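Local coordinates for protein cGAS/DncV-like nucleotidyltransferase in E. coli homolog (Elizabethkingia meningoseptica ATCC 13253 = NBRC 12535, PDB 6E0O) that synthesises cyclic dinucleotide second messengers for a bacterial CBASS antiphage defence system, probably making 3',3'-c-di-AMP and 3',3'-c-di-GMP with magnesium as cofactor, at residues N55-S60 / V199-I204; S116-R119 / I124-N127; R187-M192 / L222-P227; Q230-S233 / Q238-R241; K252-Y257 / R273-A278. All coordinates share one frame; numbering follows the deposited sequence.

Interaction 1: N55-S60 / V199-I204; sequences NVRQNS and VNYRLI
The loop that runs from helix 48-52, part of the probable nucleotide-binding site, to the probable magnesium ligands Asp61 and Asp63 is joined to helix 188-205 by Arg57 and Val56, which meet Tyr201 from two directions. Arg57 comes over one face of the ring. Its guanidinium lies almost flat on the phenol, with planes 11° apart and CZ 4.1 Å from the centroid of the Tyr201 ring, close enough for a cation-pi interaction. The methylene Arg57 CD sits over the same ring, 3.8 Å from its centroid, in a CH-pi contact. A bend at chi3 (123°) turns the end of the arginine chain so that CD and the guanidinium are both laid over the ring. Val56 touches the edge instead: its CG2 lies near the ring plane, 3.4 Å from Tyr201 CE2. A water bonded to Val56 N at 3.0 Å makes a weak further link to Tyr201 OH.

Behind the stack, Arg57 to Ser60 form a type II beta turn, in which Ser60 OG reaches Arg57 O at 2.6 Å; Ser16 OG also bonds to this carbonyl. Tyr201 was modelled in two conformers, and the stack belongs to the one described. Lys197, a probable GTP ligand, touches Val56. The ion pair of Arg57 to Asp205 is long and weak, so the contact rests on cation-pi, CH-pi and apolar packing, without a direct hydrogen bond between the two segments.

Interaction 2: S116-R119 / I124-N127; sequences SVER and IQVN
Glu118 and Gln125 form the hydrogen-bonded pair of a beta hairpin, strands 117-119 and 124-126, which run antiparallel at 158°. Glu118 N bonds to Gln125 O at 2.9 Å, in the carbonyl plane, and Gln125 N returns to Glu118 O at 2.8 Å. A third, nearly straight bond (174°) runs from Asn127 N to Ser116 O at the open end. Between them, Val117 and Val126 make a non-hydrogen-bonded pair, where Val117 CA approaches Gln125 O at 3.4 Å in a CA-H...O contact.

Apolar contacts lie on the face carrying Val117, Arg119, Ile124 and Val126, toward helix 98-113. Val117 CG1 meets Ile124 CG2 at 3.5 Å, and Ile124 CD1 lies against the aliphatic stem of Arg119, 3.9 Å from its CG. That arginine chain is extended and ends in a salt bridge to Asp162.

Polar side chains occupy the other face. Glu118 and Gln125 lie alongside each other and point the same way, and the Glu118 carboxylate has a salt bridge to Lys120. Gln125 comes close to Asp136 and Asp61, probable magnesium ligands. The hairpin thus divides its chemistry, apolar toward helix 98-113 and polar toward the probable magnesium site, and Lys120 probably offsets the charge of the Glu118 carboxylate.

Interaction 3: R187-M192 / L222-P227; sequences RLYKRM and LVYNVP
Apolar packing between Tyr189 and Val223 carries much of this buried contact. Val223 CG1 comes up to the edge of the Tyr189 ring, near its plane, and lies 3.6 Å from Tyr189 CD1. The same methyl reaches Met192 CB at 4.2 Å, one turn further along helix 188-205, while the sulfur end of Met192 leads away toward helix 236-252. With CG trans to the backbone N (chi1 163°), the Tyr189 ring is swung toward residues 223 and 224.

The aromatic pair is T-shaped: Tyr224 turns its edge to the face of Tyr189, with centroids 6.0 Å apart and planes at 76°. Tyr189 CE1 also approaches the backbone Tyr224 N at 3.4 Å, and Tyr189 OH lies 3.8 Å from Tyr224 CB.

Together these residues join the first turn of helix 188-205 to the last turn of helix 216-224 in the helical half of this CD-NTase, the part that packs beside the nucleotidyltransferase sheet.

The polar end of Tyr189 finds its partner outside the two segments. Its OH is hydrogen-bonded to Glu220 O, which fixes the far end of the ring against the preceding turn of helix 216-224. Lys181 of helix 171-184 makes a cation-pi contact with Tyr224.

Interaction 4: Q230-S233 / Q238-R241; sequences QFIS and QTLR
Thr239 and Ile232 are joined by the one hydrogen bond between residues 230-233 and 238-241, in a local fold-back where the chain packs against helix 236-252, which it is about to enter. Ile232 N donates to Thr239 OG1 at 2.8 Å with an angle of 160°. The two branches of the threonine divide the work: OG1, anti to the carbonyl carbon (chi1 -67°), takes the backbone N-H, while CG2 falls opposite the backbone N and meets Phe231 CD2 at 3.7 Å. The Phe231 side chain stands roughly perpendicular to that of Thr239, and the methyl approaches the ring obliquely.

Beside this, the Ile232 and Thr239 side chains run antiparallel alongside each other, bringing Ile232 CB to 3.5 Å from Thr239 OG1. The tip of the isoleucine goes on to Gln238, where Ile232 CD1 touches CG of that residue at 3.5 Å. A bend at chi2 of Gln238 (69°) carries its amide end away from the loop and leaves the methylenes to make the contact.

Further out, Thr239 OG1 also bonds to Asn235 O four residues back, so the hydroxyl has two backbone partners, Ile232 N and Asn235 O, which probably set its rotation. The Asn235 side chain bonds to Gln238 N. Leu188 and Met192 of helix 188-205 pack on Thr239, and Leu188 also touches Phe231. One turn on from Gln238, Asn242 reaches back to the loop and bonds through ND2 to Gln230 O.

Interaction 5: K252-Y257 / R273-A278; sequences KNNADY and RTRQDA
Asn254 and Arg275 bring the chain leaving helix 236-252 up to the first turn of helix 275-289, their CA atoms 7.4 Å apart, and Asn254 has the positive phi (62°) of the C' residue in a Schellman motif. That motif closes the helix with Ala255 N bonded to Asp250 O and Asn254 N to Met251 O.

Arg275 reaches across with its chain extended from CG to NE and grips one carbonyl side-on. Its NE bonds to Ala255 O at 2.8 Å and its NH2 to the same atom at 3.0 Å. The oxygen lies in the guanidinium plane, whereas both nitrogens come from the same face of the peptide carbonyl, NE tilted from its plane and NH2 well above it. At the same edge Asp256 OD1 forms a salt bridge with Arg275 NH2 at 3.4 Å. Asn254 OD1 comes from another direction, over the face of the guanidinium, 3.5 Å from Arg275 CZ, with the amide plane 70° from it.

On the other side of the contact, Thr274 and Asp277 form a capping box: Asp277 N bonds to Thr274 OG1 at 3.0 Å, and Thr274 N to Asp277 OD2 at 3.0 Å. One arginine thus ties the C-terminal exit of one helix to the N-terminal start of the next, its charge met by three oxygens. The two exposed partners, Asn254 and Asp256, probably hold less tightly than the Ala255 carbonyl, which accepts two hydrogen bonds.

Overall arrangement
Interactions 3, 4 and 5 lie in the helical half, and interaction 3 touches both others: Met192 SD lies 3.6 Å from Leu240 CA, and Leu222 CD2 is 3.8 Å from Ala278 CB. The centres of interactions 3 and 4 are about 9 Å apart, those of 3 and 5 about 16 Å. Interaction 1 shares helix 188-205 with interaction 3 and joins that half to the loop between helix 48-52 and strand 62-68, with the Tyr201 side chain about 7 Å from the magnesium ion. Interaction 2 belongs to the sheet, about 33 Å from interaction 3 between centres, with the Gln125 side chain about 10 Å from the magnesium ion. Interaction 4 lies about 23 Å from the bound nucleic acid at nearest atoms.

Interaction 1: N55-S60 / V199-I204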
# COMPACT_ATOMS: atom_id res chain seq x y z
N ASN A 55 1.45 -0.69 -8.65
CA ASN A 55 0.22 -1.17 -9.27
C ASN A 55 0.52 -2.22 -10.33
O ASN A 55 1.42 -2.05 -11.16
CB ASN A 55 -0.47 -0.03 -10.01
CG ASN A 55 -1.33 0.81 -9.12
OD1 ASN A 55 -2.14 0.29 -8.35
ND2 ASN A 55 -1.15 2.11 -9.21
N VAL A 56 -0.28 -3.29 -10.35
CA VAL A 56 -0.09 -4.35 -11.34
C VAL A 56 -1.39 -4.68 -12.06
O VAL A 56 -1.48 -5.68 -12.77
CB VAL A 56 0.53 -5.61 -10.71
CG1 VAL A 56 1.85 -5.28 -10.06
CG2 VAL A 56 -0.42 -6.24 -9.69
N ARG A 57 -2.41 -3.84 -11.89
CA ARG A 57 -3.69 -4.06 -12.54
C ARG A 57 -4.10 -2.81 -13.28
O ARG A 57 -3.83 -1.69 -12.85
CB ARG A 57 -4.76 -4.48 -11.53
CG ARG A 57 -4.46 -5.84 -10.92
CD ARG A 57 -5.67 -6.44 -10.22
NE ARG A 57 -6.01 -7.75 -10.76
CZ ARG A 57 -6.83 -8.61 -10.18
NH1 ARG A 57 -7.40 -8.30 -9.02
NH2 ARG A 57 -7.08 -9.79 -10.74
N GLN A 58 -4.76 -3.01 -14.42
CA GLN A 58 -5.25 -1.88 -15.19
C GLN A 58 -6.34 -1.16 -14.43
O GLN A 58 -7.15 -1.79 -13.73
CB GLN A 58 -5.81 -2.36 -16.53
CG GLN A 58 -4.77 -2.91 -17.50
CD GLN A 58 -5.31 -3.01 -18.91
OE1 GLN A 58 -6.49 -3.28 -19.12
NE2 GLN A 58 -4.45 -2.76 -19.89
N ASN A 59 -6.37 0.16 -14.55
CA ASN A 59 -7.45 0.97 -14.01
C ASN A 59 -7.59 0.80 -12.50
O ASN A 59 -8.70 0.77 -11.97
CB ASN A 59 -8.77 0.65 -14.72
CG ASN A 59 -9.70 1.84 -14.79
OD1 ASN A 59 -9.34 2.87 -15.35
ND2 ASN A 59 -10.90 1.69 -14.25
N SER A 60 -6.46 0.71 -11.81
CA SER A 60 -6.48 0.45 -10.37
C SER A 60 -7.06 1.63 -9.59
O SER A 60 -6.90 2.79 -9.98
CB SER A 60 -5.06 0.19 -9.87
OG SER A 60 -4.50 -1.00 -10.39
N VAL A 199 1.33 -12.63 -8.74
CA VAL A 199 1.09 -14.01 -8.34
C VAL A 199 -0.04 -14.08 -7.32
O VAL A 199 -0.89 -14.98 -7.37
CB VAL A 199 2.39 -14.66 -7.83
CG1 VAL A 199 2.12 -16.04 -7.30
CG2 VAL A 199 3.43 -14.70 -8.95
N ASN A 200 -0.07 -13.14 -6.37
CA ASN A 200 -1.16 -13.09 -5.40
C ASN A 200 -2.52 -13.01 -6.10
O ASN A 200 -3.43 -13.78 -5.79
CB ASN A 200 -0.95 -11.88 -4.48
CG ASN A 200 -1.92 -11.84 -3.32
OD1 ASN A 200 -2.32 -12.87 -2.78
ND2 ASN A 200 -2.30 -10.64 -2.93
N TYR A 201 -2.68 -12.08 -7.05
CA TYR A 201 -3.97 -11.96 -7.73
C TYR A 201 -4.32 -13.23 -8.50
O TYR A 201 -5.48 -13.65 -8.55
CB TYR A 201 -3.95 -10.76 -8.68
CG TYR A 201 -3.96 -9.42 -7.98
CD1 TYR A 201 -4.84 -9.16 -6.93
CD2 TYR A 201 -3.09 -8.41 -8.36
CE1 TYR A 201 -4.84 -7.94 -6.29
CE2 TYR A 201 -3.09 -7.19 -7.73
CZ TYR A 201 -3.96 -6.96 -6.69
OH TYR A 201 -3.95 -5.73 -6.06
N ARG A 202 -3.31 -13.86 -9.12
CA ARG A 202 -3.57 -15.11 -9.85
C ARG A 202 -4.01 -16.22 -8.91
O ARG A 202 -4.95 -16.96 -9.21
CB ARG A 202 -2.32 -15.53 -10.63
CG ARG A 202 -2.08 -14.67 -11.85
CD ARG A 202 -0.68 -14.86 -12.42
NE ARG A 202 -0.59 -14.27 -13.75
CZ ARG A 202 -0.55 -14.96 -14.88
NH1 ARG A 202 -0.55 -16.29 -14.89
NH2 ARG A 202 -0.47 -14.31 -16.03
N LEU A 203 -3.34 -16.35 -7.76
CA LEU A 203 -3.71 -17.36 -6.79
C LEU A 203 -5.10 -17.10 -6.23
O LEU A 203 -5.88 -18.04 -6.01
CB LEU A 203 -2.68 -17.41 -5.67
CG LEU A 203 -1.29 -17.92 -6.06
CD1 LEU A 203 -0.32 -17.66 -4.92
CD2 LEU A 203 -1.34 -19.40 -6.39
N ILE A 204 -5.45 -15.83 -6.00
CA ILE A 204 -6.80 -15.50 -5.55
C ILE A 204 -7.82 -15.87 -6.62
O ILE A 204 -8.85 -16.50 -6.34
CB ILE A 204 -6.89 -14.01 -5.17
CG1 ILE A 204 -6.01 -13.70 -3.97
CG2 ILE A 204 -8.35 -13.60 -4.90
CD1 ILE A 204 -5.80 -12.22 -3.73
O HOH W 1 -1.98 -3.58 -7.91

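Interaction 2: S116-R119 / I124-N127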
# COMPACT_ATOMS: atom_id res chain seq x y z
N SER A 116 -22.26 8.07 -6.96
CA SER A 116 -20.99 7.36 -7.01
C SER A 116 -20.30 7.26 -5.65
O SER A 116 -19.28 6.56 -5.55
CB SER A 116 -20.04 8.07 -7.98
OG SER A 116 -20.55 8.06 -9.31
N VAL A 117 -20.82 7.91 -4.62
CA VAL A 117 -20.17 7.95 -3.32
C VAL A 117 -20.71 6.82 -2.46
O VAL A 117 -21.93 6.69 -2.28
CB VAL A 117 -20.38 9.31 -2.64
CG1 VAL A 117 -19.75 9.32 -1.26
CG2 VAL A 117 -19.79 10.41 -3.49
N GLU A 118 -19.81 6.01 -1.90
CA GLU A 118 -20.18 4.92 -1.02
C GLU A 118 -19.27 4.94 0.20
O GLU A 118 -18.05 4.82 0.07
CB GLU A 118 -20.06 3.57 -1.74
CG GLU A 118 -20.90 3.48 -3.00
CD GLU A 118 -20.77 2.14 -3.70
OE1 GLU A 118 -21.40 1.96 -4.76
OE2 GLU A 118 -20.05 1.26 -3.18
N ARG A 119 -19.86 5.07 1.38
CA ARG A 119 -19.08 5.00 2.60
C ARG A 119 -18.60 3.57 2.83
O ARG A 119 -19.38 2.62 2.70
CB ARG A 119 -19.93 5.45 3.78
CG ARG A 119 -19.19 5.39 5.08
CD ARG A 119 -19.94 6.11 6.16
NE ARG A 119 -19.27 6.01 7.45
CZ ARG A 119 -19.15 7.02 8.30
NH1 ARG A 119 -19.63 8.22 7.98
NH2 ARG A 119 -18.53 6.84 9.46
N ILE A 124 -14.03 6.73 2.26
CA ILE A 124 -15.19 7.03 1.42
C ILE A 124 -14.78 6.70 -0.01
O ILE A 124 -13.84 7.28 -0.55
CB ILE A 124 -15.62 8.51 1.53
CG1 ILE A 124 -15.84 8.96 2.97
CG2 ILE A 124 -16.85 8.70 0.66
CD1 ILE A 124 -16.95 8.25 3.70
N GLN A 125 -15.50 5.77 -0.63
CA GLN A 125 -15.20 5.40 -2.01
C GLN A 125 -15.96 6.31 -2.96
O GLN A 125 -17.15 6.58 -2.76
CB GLN A 125 -15.62 3.95 -2.24
CG GLN A 125 -15.27 3.39 -3.59
CD GLN A 125 -15.59 1.91 -3.67
OE1 GLN A 125 -16.58 1.52 -4.28
NE2 GLN A 125 -14.78 1.09 -3.03
N VAL A 126 -15.27 6.78 -3.98
CA VAL A 126 -15.87 7.53 -5.07
C VAL A 126 -15.69 6.69 -6.33
O VAL A 126 -14.60 6.61 -6.90
CB VAL A 126 -15.25 8.93 -5.23
CG1 VAL A 126 -15.98 9.67 -6.35
CG2 VAL A 126 -15.29 9.71 -3.92
N ASN A 127 -16.77 6.05 -6.76
CA ASN A 127 -16.69 5.15 -7.91
C ASN A 127 -16.36 5.93 -9.17
O ASN A 127 -16.87 7.04 -9.39
CB ASN A 127 -18.01 4.41 -8.05
CG ASN A 127 -18.22 3.42 -6.93
OD1 ASN A 127 -19.27 3.39 -6.30
ND2 ASN A 127 -17.22 2.60 -6.67
O HOH W 2 -19.55 6.66 -11.40

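Interaction 3: R187-M192 / L222-P227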
# COMPACT_ATOMS: atom_id res chain seq x y z
N ARG A 187 16.75 -1.52 -8.91
CA ARG A 187 15.32 -1.35 -9.14
C ARG A 187 14.55 -2.65 -8.93
O ARG A 187 13.35 -2.71 -9.22
CB ARG A 187 15.05 -0.70 -10.50
CG ARG A 187 15.95 0.53 -10.74
CD ARG A 187 15.33 1.57 -11.69
NE ARG A 187 14.05 1.98 -11.14
CZ ARG A 187 13.89 2.78 -10.08
NH1 ARG A 187 14.94 3.31 -9.46
NH2 ARG A 187 12.68 3.02 -9.63
N LEU A 188 15.18 -3.66 -8.35
CA LEU A 188 14.54 -4.96 -8.24
C LEU A 188 13.63 -5.08 -7.02
O LEU A 188 12.72 -5.91 -7.05
CB LEU A 188 15.58 -6.08 -8.27
CG LEU A 188 16.28 -6.22 -9.63
CD1 LEU A 188 17.49 -7.13 -9.48
CD2 LEU A 188 15.34 -6.75 -10.69
N TYR A 189 13.81 -4.27 -5.97
CA TYR A 189 12.91 -4.37 -4.82
C TYR A 189 11.44 -4.23 -5.26
O TYR A 189 10.61 -5.12 -5.03
CB TYR A 189 13.27 -3.35 -3.73
CG TYR A 189 12.15 -3.16 -2.73
CD1 TYR A 189 11.65 -4.24 -2.01
CD2 TYR A 189 11.55 -1.92 -2.55
CE1 TYR A 189 10.60 -4.09 -1.14
CE2 TYR A 189 10.49 -1.77 -1.68
CZ TYR A 189 10.02 -2.85 -0.98
OH TYR A 189 8.95 -2.68 -0.12
N LYS A 190 11.10 -3.11 -5.92
CA LYS A 190 9.70 -2.92 -6.28
C LYS A 190 9.28 -3.85 -7.41
O LYS A 190 8.11 -4.25 -7.48
CB LYS A 190 9.40 -1.46 -6.64
CG LYS A 190 9.47 -0.55 -5.43
CD LYS A 190 9.03 0.86 -5.72
CE LYS A 190 9.09 1.71 -4.46
NZ LYS A 190 8.68 3.11 -4.77
N ARG A 191 10.21 -4.22 -8.30
CA ARG A 191 9.89 -5.17 -9.36
C ARG A 191 9.51 -6.52 -8.79
O ARG A 191 8.56 -7.16 -9.27
CB ARG A 191 11.06 -5.24 -10.34
CG ARG A 191 11.12 -3.99 -11.17
CD ARG A 191 12.32 -3.90 -12.06
NE ARG A 191 12.40 -2.55 -12.62
CZ ARG A 191 13.35 -2.14 -13.43
NH1 ARG A 191 14.30 -2.99 -13.80
NH2 ARG A 191 13.35 -0.89 -13.86
N MET A 192 10.20 -6.96 -7.73
CA MET A 192 9.85 -8.21 -7.06
C MET A 192 8.52 -8.09 -6.32
O MET A 192 7.71 -9.03 -6.34
CB MET A 192 10.97 -8.61 -6.12
CG MET A 192 12.25 -9.02 -6.84
SD MET A 192 12.03 -10.48 -7.89
CE MET A 192 12.75 -9.94 -9.44
N LEU A 222 7.35 -7.70 3.51
CA LEU A 222 8.13 -8.94 3.47
C LEU A 222 9.34 -8.78 2.56
O LEU A 222 10.46 -9.12 2.95
CB LEU A 222 7.27 -10.10 2.98
CG LEU A 222 6.13 -10.54 3.90
CD1 LEU A 222 5.24 -11.53 3.15
CD2 LEU A 222 6.67 -11.13 5.18
N VAL A 223 9.13 -8.30 1.33
CA VAL A 223 10.25 -8.18 0.41
C VAL A 223 11.25 -7.15 0.92
O VAL A 223 12.46 -7.28 0.69
CB VAL A 223 9.75 -7.87 -1.01
CG1 VAL A 223 10.90 -7.81 -1.98
CG2 VAL A 223 8.73 -8.91 -1.47
N TYR A 224 10.78 -6.13 1.63
CA TYR A 224 11.65 -5.08 2.14
C TYR A 224 12.71 -5.65 3.07
O TYR A 224 13.82 -5.11 3.15
CB TYR A 224 10.80 -4.02 2.88
CG TYR A 224 11.64 -2.87 3.40
CD1 TYR A 224 12.05 -1.86 2.55
CD2 TYR A 224 12.05 -2.82 4.72
CE1 TYR A 224 12.84 -0.82 3.00
CE2 TYR A 224 12.84 -1.79 5.18
CZ TYR A 224 13.23 -0.80 4.32
OH TYR A 224 14.01 0.23 4.78
N ASN A 225 12.39 -6.72 3.79
CA ASN A 225 13.31 -7.29 4.76
C ASN A 225 14.30 -8.27 4.14
O ASN A 225 15.19 -8.77 4.85
CB ASN A 225 12.54 -7.94 5.91
CG ASN A 225 11.96 -6.92 6.87
OD1 ASN A 225 12.56 -6.59 7.90
ND2 ASN A 225 10.78 -6.40 6.54
N VAL A 226 14.19 -8.55 2.85
CA VAL A 226 15.21 -9.36 2.18
C VAL A 226 16.45 -8.52 2.00
O VAL A 226 16.36 -7.40 1.45
CB VAL A 226 14.67 -9.86 0.83
CG1 VAL A 226 15.76 -10.60 0.06
CG2 VAL A 226 13.46 -10.75 1.03
N PRO A 227 17.64 -8.96 2.42
CA PRO A 227 18.82 -8.12 2.31
C PRO A 227 19.11 -7.71 0.87
O PRO A 227 18.87 -8.47 -0.07
CB PRO A 227 19.95 -8.98 2.88
CG PRO A 227 19.23 -9.88 3.87
CD PRO A 227 17.92 -10.21 3.18

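Interaction 4: Q230-S233 / Q238-R241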
# COMPACT_ATOMS: atom_id res chain seq x y z
N GLN A 230 20.67 -9.91 -1.95
CA GLN A 230 19.93 -10.99 -2.60
C GLN A 230 19.37 -10.58 -3.95
O GLN A 230 18.87 -11.43 -4.68
CB GLN A 230 18.76 -11.44 -1.72
CG GLN A 230 19.15 -11.95 -0.36
CD GLN A 230 19.90 -13.25 -0.46
OE1 GLN A 230 19.47 -14.19 -1.13
NE2 GLN A 230 21.04 -13.33 0.22
N PHE A 231 19.41 -9.29 -4.29
CA PHE A 231 18.86 -8.78 -5.54
C PHE A 231 19.98 -8.73 -6.57
O PHE A 231 20.96 -8.01 -6.40
CB PHE A 231 18.21 -7.42 -5.29
CG PHE A 231 17.04 -7.47 -4.33
CD1 PHE A 231 17.25 -7.45 -2.96
CD2 PHE A 231 15.74 -7.56 -4.80
CE1 PHE A 231 16.20 -7.51 -2.08
CE2 PHE A 231 14.67 -7.61 -3.91
CZ PHE A 231 14.90 -7.59 -2.55
N ILE A 232 19.85 -9.54 -7.61
CA ILE A 232 20.93 -9.79 -8.56
C ILE A 232 20.62 -9.01 -9.83
O ILE A 232 19.67 -9.31 -10.55
CB ILE A 232 21.05 -11.28 -8.89
CG1 ILE A 232 21.23 -12.10 -7.62
CG2 ILE A 232 22.20 -11.51 -9.88
CD1 ILE A 232 20.99 -13.58 -7.88
N SER A 233 21.46 -8.02 -10.12
CA SER A 233 21.25 -7.18 -11.29
C SER A 233 21.05 -8.04 -12.53
O SER A 233 21.86 -8.92 -12.83
CB SER A 233 22.47 -6.28 -11.48
OG SER A 233 22.32 -5.47 -12.62
N GLN A 238 16.57 -15.59 -10.77
CA GLN A 238 17.33 -15.94 -9.58
C GLN A 238 17.03 -14.99 -8.42
O GLN A 238 17.02 -15.40 -7.26
CB GLN A 238 18.83 -15.99 -9.87
CG GLN A 238 19.61 -16.72 -8.79
CD GLN A 238 19.31 -18.23 -8.75
OE1 GLN A 238 18.62 -18.79 -9.61
NE2 GLN A 238 19.83 -18.89 -7.73
N THR A 239 16.80 -13.71 -8.72
CA THR A 239 16.43 -12.78 -7.66
C THR A 239 15.12 -13.21 -7.00
O THR A 239 15.00 -13.21 -5.77
CB THR A 239 16.30 -11.35 -8.21
OG1 THR A 239 17.58 -10.88 -8.62
CG2 THR A 239 15.72 -10.42 -7.15
N LEU A 240 14.13 -13.56 -7.82
CA LEU A 240 12.83 -13.97 -7.28
C LEU A 240 12.98 -15.24 -6.46
O LEU A 240 12.37 -15.37 -5.39
CB LEU A 240 11.83 -14.14 -8.41
CG LEU A 240 10.40 -14.54 -8.03
CD1 LEU A 240 9.75 -13.51 -7.12
CD2 LEU A 240 9.59 -14.73 -9.32
N ARG A 241 13.80 -16.18 -6.93
CA ARG A 241 14.11 -17.36 -6.14
C ARG A 241 14.71 -16.97 -4.80
O ARG A 241 14.27 -17.44 -3.74
CB ARG A 241 15.08 -18.26 -6.90
CG ARG A 241 15.26 -19.61 -6.26
CD ARG A 241 16.37 -20.39 -6.93
NE ARG A 241 16.29 -21.81 -6.61
CZ ARG A 241 16.81 -22.37 -5.52
NH1 ARG A 241 17.46 -21.62 -4.63
NH2 ARG A 241 16.67 -23.67 -5.32

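Interaction 5: K252-Y257 / R273-A278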
# COMPACT_ATOMS: atom_id res chain seq x y z
N LYS A 252 10.15 -19.52 8.95
CA LYS A 252 10.39 -20.71 9.76
C LYS A 252 11.30 -20.38 10.94
O LYS A 252 11.23 -21.03 11.99
CB LYS A 252 11.02 -21.83 8.92
CG LYS A 252 10.15 -22.36 7.78
CD LYS A 252 10.58 -23.77 7.32
CE LYS A 252 10.07 -24.83 8.30
NZ LYS A 252 10.47 -26.23 7.94
N ASN A 253 12.15 -19.36 10.79
CA ASN A 253 13.14 -18.99 11.79
C ASN A 253 12.72 -17.80 12.65
O ASN A 253 13.57 -17.19 13.30
CB ASN A 253 14.50 -18.74 11.14
CG ASN A 253 15.22 -20.02 10.80
OD1 ASN A 253 15.87 -20.62 11.64
ND2 ASN A 253 15.11 -20.43 9.56
N ASN A 254 11.43 -17.47 12.67
CA ASN A 254 10.90 -16.55 13.68
C ASN A 254 11.55 -15.17 13.56
O ASN A 254 11.84 -14.51 14.56
CB ASN A 254 11.11 -17.17 15.06
CG ASN A 254 10.33 -16.49 16.15
OD1 ASN A 254 9.31 -15.83 15.91
ND2 ASN A 254 10.80 -16.66 17.39
N ALA A 255 11.75 -14.71 12.33
CA ALA A 255 12.50 -13.48 12.11
C ALA A 255 11.73 -12.24 12.55
O ALA A 255 10.50 -12.18 12.47
CB ALA A 255 12.88 -13.33 10.64
N ASP A 256 12.47 -11.23 12.99
CA ASP A 256 11.90 -9.95 13.39
C ASP A 256 11.99 -8.97 12.23
O ASP A 256 12.96 -8.23 12.07
CB ASP A 256 12.63 -9.40 14.62
CG ASP A 256 12.39 -10.23 15.85
OD1 ASP A 256 11.26 -10.72 16.02
OD2 ASP A 256 13.34 -10.38 16.65
N TYR A 257 10.97 -8.98 11.38
CA TYR A 257 10.88 -8.08 10.25
C TYR A 257 10.32 -6.73 10.69
O TYR A 257 9.46 -6.65 11.57
CB TYR A 257 9.93 -8.68 9.21
CG TYR A 257 10.54 -9.68 8.25
CD1 TYR A 257 11.75 -10.32 8.52
CD2 TYR A 257 9.91 -9.95 7.04
CE1 TYR A 257 12.30 -11.20 7.60
CE2 TYR A 257 10.46 -10.82 6.13
CZ TYR A 257 11.65 -11.44 6.40
OH TYR A 257 12.15 -12.29 5.46
N ARG A 273 -1.87 -10.18 11.27
CA ARG A 273 -1.18 -11.03 10.31
C ARG A 273 0.02 -11.70 10.98
O ARG A 273 0.60 -11.18 11.93
CB ARG A 273 -0.76 -10.25 9.05
CG ARG A 273 -1.95 -9.98 8.10
CD ARG A 273 -1.56 -9.93 6.60
NE ARG A 273 -2.74 -10.02 5.74
CZ ARG A 273 -3.56 -9.01 5.46
NH1 ARG A 273 -3.31 -7.81 5.97
NH2 ARG A 273 -4.62 -9.19 4.68
N THR A 274 0.36 -12.89 10.49
CA THR A 274 1.35 -13.72 11.16
C THR A 274 2.44 -14.19 10.21
O THR A 274 2.30 -14.15 8.98
CB THR A 274 0.69 -14.97 11.75
OG1 THR A 274 0.31 -15.82 10.66
CG2 THR A 274 -0.54 -14.63 12.59
N ARG A 275 3.54 -14.67 10.80
CA ARG A 275 4.58 -15.30 10.01
C ARG A 275 4.06 -16.52 9.26
O ARG A 275 4.54 -16.83 8.17
CB ARG A 275 5.75 -15.69 10.91
CG ARG A 275 6.49 -14.50 11.50
CD ARG A 275 7.59 -14.94 12.43
NE ARG A 275 8.27 -13.83 13.09
CZ ARG A 275 7.80 -13.19 14.15
NH1 ARG A 275 6.63 -13.52 14.68
NH2 ARG A 275 8.49 -12.19 14.68
N GLN A 276 3.09 -17.24 9.84
CA GLN A 276 2.52 -18.39 9.16
C GLN A 276 1.81 -17.97 7.88
O GLN A 276 1.88 -18.67 6.86
CB GLN A 276 1.57 -19.11 10.11
CG GLN A 276 0.87 -20.29 9.47
CD GLN A 276 1.83 -21.35 8.97
OE1 GLN A 276 2.82 -21.70 9.63
NE2 GLN A 276 1.52 -21.90 7.80
N ASP A 277 1.11 -16.83 7.90
CA ASP A 277 0.50 -16.31 6.68
C ASP A 277 1.56 -16.12 5.59
O ASP A 277 1.36 -16.49 4.43
CB ASP A 277 -0.18 -14.97 6.94
CG ASP A 277 -1.37 -15.06 7.86
OD1 ASP A 277 -2.01 -16.14 7.90
OD2 ASP A 277 -1.67 -14.05 8.54
N ALA A 278 2.68 -15.51 5.96
CA ALA A 278 3.75 -15.26 5.00
C ALA A 278 4.38 -16.56 4.52
O ALA A 278 4.70 -16.70 3.34
CB ALA A 278 4.80 -14.36 5.64